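Long-range contact in Cwp19 (Clostridioides difficile, PDB 5OQ3), which is a cell-wall protein whose N-terminal region forms a TIM-barrel glycoside hydrolase domain, and which probably cleaves peptidoglycan: residues 152-165 / 194-208. Numbering follows the deposited sequence.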
loop_
_atom_site.group_PDB
_atom_site.type_symbol
_atom_site.label_atom_id
_atom_site.label_comp_id
_atom_site.label_asym_id
_atom_site.label_seq_id
_atom_site.Cartn_x
_atom_site.Cartn_y
_atom_site.Cartn_z
ATOM N N VAL A 152 -0.938 3.134 20.590
ATOM C CA VAL A 152 0.074 4.133 20.903
ATOM C C VAL A 152 -0.316 5.449 20.234
ATOM O O VAL A 152 -0.620 5.462 19.038
ATOM C CB VAL A 152 1.481 3.692 20.410
ATOM C CG1 VAL A 152 2.511 4.771 20.584
ATOM C CG2 VAL A 152 1.962 2.431 21.091
ATOM N N LYS A 153 -0.224 6.543 20.982
ATOM C CA LYS A 153 -0.440 7.866 20.441
ATOM C C LYS A 153 0.883 8.435 19.967
ATOM O O LYS A 153 1.888 8.413 20.697
ATOM C CB LYS A 153 -1.048 8.795 21.515
ATOM C CG LYS A 153 -1.606 10.076 20.942
ATOM C CD LYS A 153 -2.216 10.954 22.002
ATOM C CE LYS A 153 -2.851 12.156 21.335
ATOM N NZ LYS A 153 -3.628 13.004 22.260
ATOM N N HIS A 154 0.883 8.964 18.733
ATOM C CA HIS A 154 2.067 9.613 18.153
ATOM C C HIS A 154 1.590 10.894 17.541
ATOM O O HIS A 154 0.764 10.846 16.627
ATOM C CB HIS A 154 2.728 8.698 17.108
ATOM C CG HIS A 154 3.948 9.306 16.478
ATOM N ND1 HIS A 154 3.900 10.086 15.327
ATOM C CD2 HIS A 154 5.245 9.284 16.866
ATOM C CE1 HIS A 154 5.118 10.510 15.040
ATOM N NE2 HIS A 154 5.957 10.023 15.940
ATOM N N GLY A 155 2.072 12.040 18.041
ATOM C CA GLY A 155 1.538 13.328 17.661
ATOM C C GLY A 155 0.050 13.381 17.969
ATOM O O GLY A 155 -0.384 13.081 19.084
ATOM N N ASN A 156 -0.735 13.716 16.965
ATOM C CA ASN A 156 -2.189 13.803 17.122
ATOM C C ASN A 156 -2.941 12.613 16.538
ATOM O O ASN A 156 -4.112 12.699 16.246
ATOM C CB ASN A 156 -2.711 15.133 16.574
ATOM C CG ASN A 156 -2.346 15.369 15.118
ATOM O OD1 ASN A 156 -2.058 14.433 14.363
ATOM N ND2 ASN A 156 -2.374 16.644 14.710
ATOM N N LYS A 157 -2.265 11.488 16.405
ATOM C CA LYS A 157 -2.852 10.293 15.833
ATOM C C LYS A 157 -2.523 9.072 16.684
ATOM O O LYS A 157 -1.557 9.063 17.458
ATOM C CB LYS A 157 -2.297 10.073 14.407
ATOM C CG LYS A 157 -2.781 11.099 13.417
ATOM C CD LYS A 157 -2.060 11.047 12.068
ATOM C CE LYS A 157 -2.417 9.776 11.316
ATOM N NZ LYS A 157 -1.750 9.649 9.990
ATOM N N TYR A 158 -3.322 8.039 16.500
ATOM C CA TYR A 158 -3.168 6.772 17.195
ATOM C C TYR A 158 -2.907 5.640 16.221
ATOM O O TYR A 158 -3.439 5.629 15.098
ATOM C CB TYR A 158 -4.400 6.432 18.031
ATOM C CG TYR A 158 -4.681 7.371 19.177
ATOM C CD1 TYR A 158 -5.390 8.549 18.994
ATOM C CD2 TYR A 158 -4.267 7.049 20.466
ATOM C CE1 TYR A 158 -5.683 9.387 20.070
ATOM C CE2 TYR A 158 -4.537 7.884 21.550
ATOM C CZ TYR A 158 -5.250 9.043 21.344
ATOM O OH TYR A 158 -5.541 9.903 22.405
ATOM N N TYR A 159 -2.109 4.669 16.693
ATOM C CA TYR A 159 -1.578 3.539 15.911
ATOM C C TYR A 159 -1.604 2.291 16.736
ATOM O O TYR A 159 -1.406 2.344 17.951
ATOM C CB TYR A 159 -0.119 3.857 15.539
ATOM C CG TYR A 159 0.053 5.090 14.715
ATOM C CD1 TYR A 159 0.146 6.321 15.320
ATOM C CD2 TYR A 159 0.155 5.039 13.319
ATOM C CE1 TYR A 159 0.266 7.469 14.560
ATOM C CE2 TYR A 159 0.270 6.187 12.550
ATOM C CZ TYR A 159 0.382 7.390 13.182
ATOM O OH TYR A 159 0.529 8.511 12.386
ATOM N N TYR A 160 -1.740 1.147 16.060
ATOM C CA TYR A 160 -1.431 -0.123 16.716
ATOM C C TYR A 160 0.088 -0.227 16.903
ATOM O O TYR A 160 0.844 0.237 16.040
ATOM C CB TYR A 160 -1.941 -1.314 15.937
ATOM C CG TYR A 160 -3.441 -1.358 15.836
ATOM C CD1 TYR A 160 -4.242 -1.586 16.975
ATOM C CD2 TYR A 160 -4.073 -1.097 14.647
ATOM C CE1 TYR A 160 -5.609 -1.570 16.888
ATOM C CE2 TYR A 160 -5.450 -1.111 14.536
ATOM C CZ TYR A 160 -6.223 -1.330 15.677
ATOM O OH TYR A 160 -7.594 -1.344 15.571
ATOM N N ASP A 161 0.515 -0.827 17.996
ATOM C CA ASP A 161 1.941 -0.987 18.322
ATOM C C ASP A 161 2.539 -2.163 17.553
ATOM O O ASP A 161 2.229 -3.333 17.851
ATOM C CB ASP A 161 2.060 -1.218 19.843
ATOM C CG ASP A 161 3.484 -1.228 20.366
ATOM O OD1 ASP A 161 4.440 -1.383 19.555
ATOM O OD2 ASP A 161 3.575 -1.036 21.606
ATOM N N PRO A 162 3.428 -1.888 16.583
ATOM C CA PRO A 162 4.007 -2.995 15.802
ATOM C C PRO A 162 4.814 -3.984 16.633
ATOM O O PRO A 162 5.087 -5.113 16.126
ATOM C CB PRO A 162 4.869 -2.265 14.768
ATOM C CG PRO A 162 4.353 -0.856 14.717
ATOM C CD PRO A 162 3.887 -0.575 16.113
ATOM N N GLY A 163 5.222 -3.597 17.841
ATOM C CA GLY A 163 6.022 -4.456 18.679
ATOM C C GLY A 163 5.300 -5.447 19.545
ATOM O O GLY A 163 5.976 -6.245 20.193
ATOM N N LEU A 164 3.967 -5.465 19.538
ATOM C CA LEU A 164 3.233 -6.409 20.360
ATOM C C LEU A 164 2.909 -7.638 19.561
ATOM O O LEU A 164 2.265 -7.550 18.485
ATOM C CB LEU A 164 1.952 -5.780 20.900
ATOM C CG LEU A 164 2.163 -4.712 21.991
ATOM C CD1 LEU A 164 0.870 -4.013 22.288
ATOM C CD2 LEU A 164 2.732 -5.341 23.257
ATOM N N PRO A 165 3.193 -8.815 20.142
ATOM C CA PRO A 165 2.796 -10.001 19.426
ATOM C C PRO A 165 1.271 -10.091 19.181
ATOM O O PRO A 165 0.845 -10.606 18.127
ATOM C CB PRO A 165 3.279 -11.140 20.339
ATOM C CG PRO A 165 4.335 -10.547 21.193
ATOM C CD PRO A 165 4.076 -9.099 21.306
ATOM N N TYR A 194 6.001 2.354 11.064
ATOM C CA TYR A 194 6.076 3.226 12.224
ATOM C C TYR A 194 5.926 4.649 11.710
ATOM O O TYR A 194 6.407 4.958 10.618
ATOM C CB TYR A 194 7.426 3.081 12.947
ATOM C CG TYR A 194 7.545 1.897 13.851
ATOM C CD1 TYR A 194 7.929 0.662 13.361
ATOM C CD2 TYR A 194 7.322 2.023 15.231
ATOM C CE1 TYR A 194 8.071 -0.445 14.213
ATOM C CE2 TYR A 194 7.469 0.937 16.090
ATOM C CZ TYR A 194 7.802 -0.296 15.563
ATOM O OH TYR A 194 7.918 -1.356 16.416
ATOM N N PRO A 195 5.247 5.533 12.490
ATOM C CA PRO A 195 5.006 6.873 11.977
ATOM C C PRO A 195 6.139 7.818 12.175
ATOM O O PRO A 195 6.064 8.932 11.727
ATOM C CB PRO A 195 3.827 7.343 12.817
ATOM C CG PRO A 195 3.969 6.590 14.123
ATOM C CD PRO A 195 4.446 5.243 13.714
ATOM N N GLY A 196 7.178 7.455 12.885
ATOM C CA GLY A 196 8.289 8.377 12.945
ATOM C C GLY A 196 9.364 7.788 13.736
ATOM O O GLY A 196 9.218 6.680 14.295
ATOM N N VAL A 197 10.464 8.513 13.741
ATOM C CA VAL A 197 11.682 8.049 14.350
ATOM C C VAL A 197 11.361 7.648 15.768
ATOM O O VAL A 197 11.799 6.588 16.178
ATOM C CB VAL A 197 12.865 9.046 14.263
ATOM C CG1 VAL A 197 13.241 9.322 12.803
ATOM C CG2 VAL A 197 12.584 10.346 15.008
ATOM N N SER A 198 10.609 8.505 16.481
ATOM C CA SER A 198 10.198 8.242 17.815
ATOM C C SER A 198 8.774 7.654 17.860
ATOM O O SER A 198 7.939 7.830 16.979
ATOM C CB SER A 198 10.282 9.485 18.684
ATOM O OG SER A 198 9.185 10.366 18.560
ATOM N N PHE A 199 8.503 6.949 18.933
ATOM C CA PHE A 199 7.230 6.260 19.080
ATOM C C PHE A 199 7.214 5.802 20.525
ATOM O O PHE A 199 8.237 5.320 20.997
ATOM C CB PHE A 199 7.223 5.048 18.174
ATOM C CG PHE A 199 5.899 4.367 18.017
ATOM C CD1 PHE A 199 4.842 4.976 17.392
ATOM C CD2 PHE A 199 5.746 3.071 18.427
ATOM C CE1 PHE A 199 3.668 4.312 17.180
ATOM C CE2 PHE A 199 4.555 2.386 18.209
ATOM C CZ PHE A 199 3.520 3.004 17.576
ATOM N N ASN A 200 6.078 5.924 21.211
ATOM C CA ASN A 200 6.025 5.644 22.635
ATOM C C ASN A 200 5.801 4.163 22.918
ATOM O O ASN A 200 4.733 3.750 23.388
ATOM C CB ASN A 200 4.950 6.491 23.310
ATOM C CG ASN A 200 5.009 6.389 24.813
ATOM O OD1 ASN A 200 5.878 5.702 25.369
ATOM N ND2 ASN A 200 4.085 7.057 25.477
ATOM N N ASP A 201 6.843 3.392 22.621
ATOM C CA ASP A 201 6.847 1.943 22.804
ATOM C C ASP A 201 7.872 1.485 23.812
ATOM O O ASP A 201 8.265 0.328 23.779
ATOM C CB ASP A 201 7.077 1.207 21.478
ATOM C CG ASP A 201 8.378 1.561 20.802
ATOM O OD1 ASP A 201 9.175 2.344 21.390
ATOM O OD2 ASP A 201 8.623 1.045 19.678
ATOM N N THR A 202 8.307 2.342 24.719
ATOM C CA THR A 202 9.358 1.938 25.665
ATOM C C THR A 202 8.969 0.699 26.451
ATOM O O THR A 202 9.802 -0.187 26.642
ATOM C CB THR A 202 9.681 3.071 26.611
ATOM O OG1 THR A 202 9.985 4.222 25.816
ATOM C CG2 THR A 202 10.817 2.708 27.519
ATOM N N ALA A 203 7.721 0.615 26.907
ATOM C CA ALA A 203 7.324 -0.539 27.712
ATOM C C ALA A 203 7.358 -1.809 26.876
ATOM O O ALA A 203 7.812 -2.844 27.337
ATOM C CB ALA A 203 5.945 -0.314 28.308
ATOM N N THR A 204 6.903 -1.724 25.623
ATOM C CA THR A 204 6.936 -2.841 24.710
ATOM C C THR A 204 8.379 -3.293 24.495
ATOM O O THR A 204 8.674 -4.484 24.515
ATOM C CB THR A 204 6.306 -2.423 23.377
ATOM O OG1 THR A 204 5.082 -1.757 23.629
ATOM C CG2 THR A 204 6.057 -3.608 22.494
ATOM N N TYR A 205 9.271 -2.364 24.255
ATOM C CA TYR A 205 10.719 -2.657 24.078
ATOM C C TYR A 205 11.318 -3.330 25.316
ATOM O O TYR A 205 12.050 -4.323 25.245
ATOM C CB TYR A 205 11.478 -1.384 23.662
ATOM C CG TYR A 205 12.954 -1.601 23.676
ATOM C CD1 TYR A 205 13.572 -2.404 22.713
ATOM C CD2 TYR A 205 13.742 -1.109 24.703
ATOM C CE1 TYR A 205 14.930 -2.694 22.777
ATOM C CE2 TYR A 205 15.113 -1.364 24.765
ATOM C CZ TYR A 205 15.703 -2.169 23.810
ATOM O OH TYR A 205 17.044 -2.420 23.872
ATOM N N GLN A 206 10.974 -2.800 26.477
ATOM C CA GLN A 206 11.493 -3.406 27.710
ATOM C C GLN A 206 11.018 -4.832 27.886
ATOM O O GLN A 206 11.752 -5.697 28.362
ATOM C CB GLN A 206 11.121 -2.550 28.916
ATOM C CG GLN A 206 11.876 -1.256 29.012
ATOM C CD GLN A 206 11.477 -0.457 30.239
ATOM O OE1 GLN A 206 10.873 0.585 30.116
ATOM N NE2 GLN A 206 11.780 -0.970 31.427
ATOM N N LYS A 207 9.775 -5.091 27.525
ATOM C CA LYS A 207 9.208 -6.420 27.722
ATOM C C LYS A 207 9.669 -7.429 26.695
ATOM O O LYS A 207 9.896 -8.593 27.024
ATOM C CB LYS A 207 7.674 -6.351 27.694
ATOM C CG LYS A 207 7.013 -7.678 28.046
ATOM C CD LYS A 207 5.567 -7.528 28.423
ATOM C CE LYS A 207 4.927 -8.890 28.629
ATOM N NZ LYS A 207 5.374 -9.456 29.919
ATOM N N TYR A 208 9.826 -7.005 25.441
ATOM C CA TYR A 208 10.074 -7.951 24.329
ATOM C C TYR A 208 11.402 -7.776 23.624
ATOM O O TYR A 208 11.813 -8.691 22.901
ATOM C CB TYR A 208 8.952 -7.840 23.290
ATOM C CG TYR A 208 7.575 -8.141 23.806
ATOM C CD1 TYR A 208 7.186 -9.422 24.055
ATOM C CD2 TYR A 208 6.682 -7.111 24.138
ATOM C CE1 TYR A 208 5.935 -9.725 24.532
ATOM C CE2 TYR A 208 5.430 -7.397 24.621
ATOM C CZ TYR A 208 5.075 -8.705 24.840
ATOM O OH TYR A 208 3.850 -8.972 25.368
HETATM O O HOH W 1 4.492 7.935 20.090
HETATM O O HOH W 2 2.089 8.645 23.464
HETATM O O HOH W 3 8.786 10.957 15.536
HETATM O O HOH W 4 7.045 -0.983 18.879
#
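In the TIM barrel of Cwp19, the loops after the third and fourth strands, 118-123 and 186-189, meet where the β-hairpin 151-160 of one packs against 194-208 of the other. The P195 ring lies against two hairpin rings: its CG stands over the centre of the Y159 ring, 3.8 Å from the centroid, and also over one face of H154. F199 is clasped from both faces, by V152 CG1 at 3.7 Å from its ring centroid and by Y194 of its own loop; with CG anti to the backbone N (chi1 -169°), its ring reaches V152. Further along, P162 CG covers a face of Y194, and P165 CD sits 3.8 Å from the Y208 ring centroid. The one direct hydrogen bond runs from T204 OG1 to D161 OD2 (2.6 Å), on the syn side, 22° out of the carboxylate plane. D161 OD1 closes an Asx turn with G163 N (2.9 Å) and accepts from a water shared with D201 OD2 and Y194 OH, itself also bonded to N221. R218 pairs with D201 OD1, probably offsetting some of the aspartates' like charge. Bonds to both oxygens thus fix the buried D161 carboxylate's rotation; elsewhere CH-pi and apolar contacts and bridging waters join the segments.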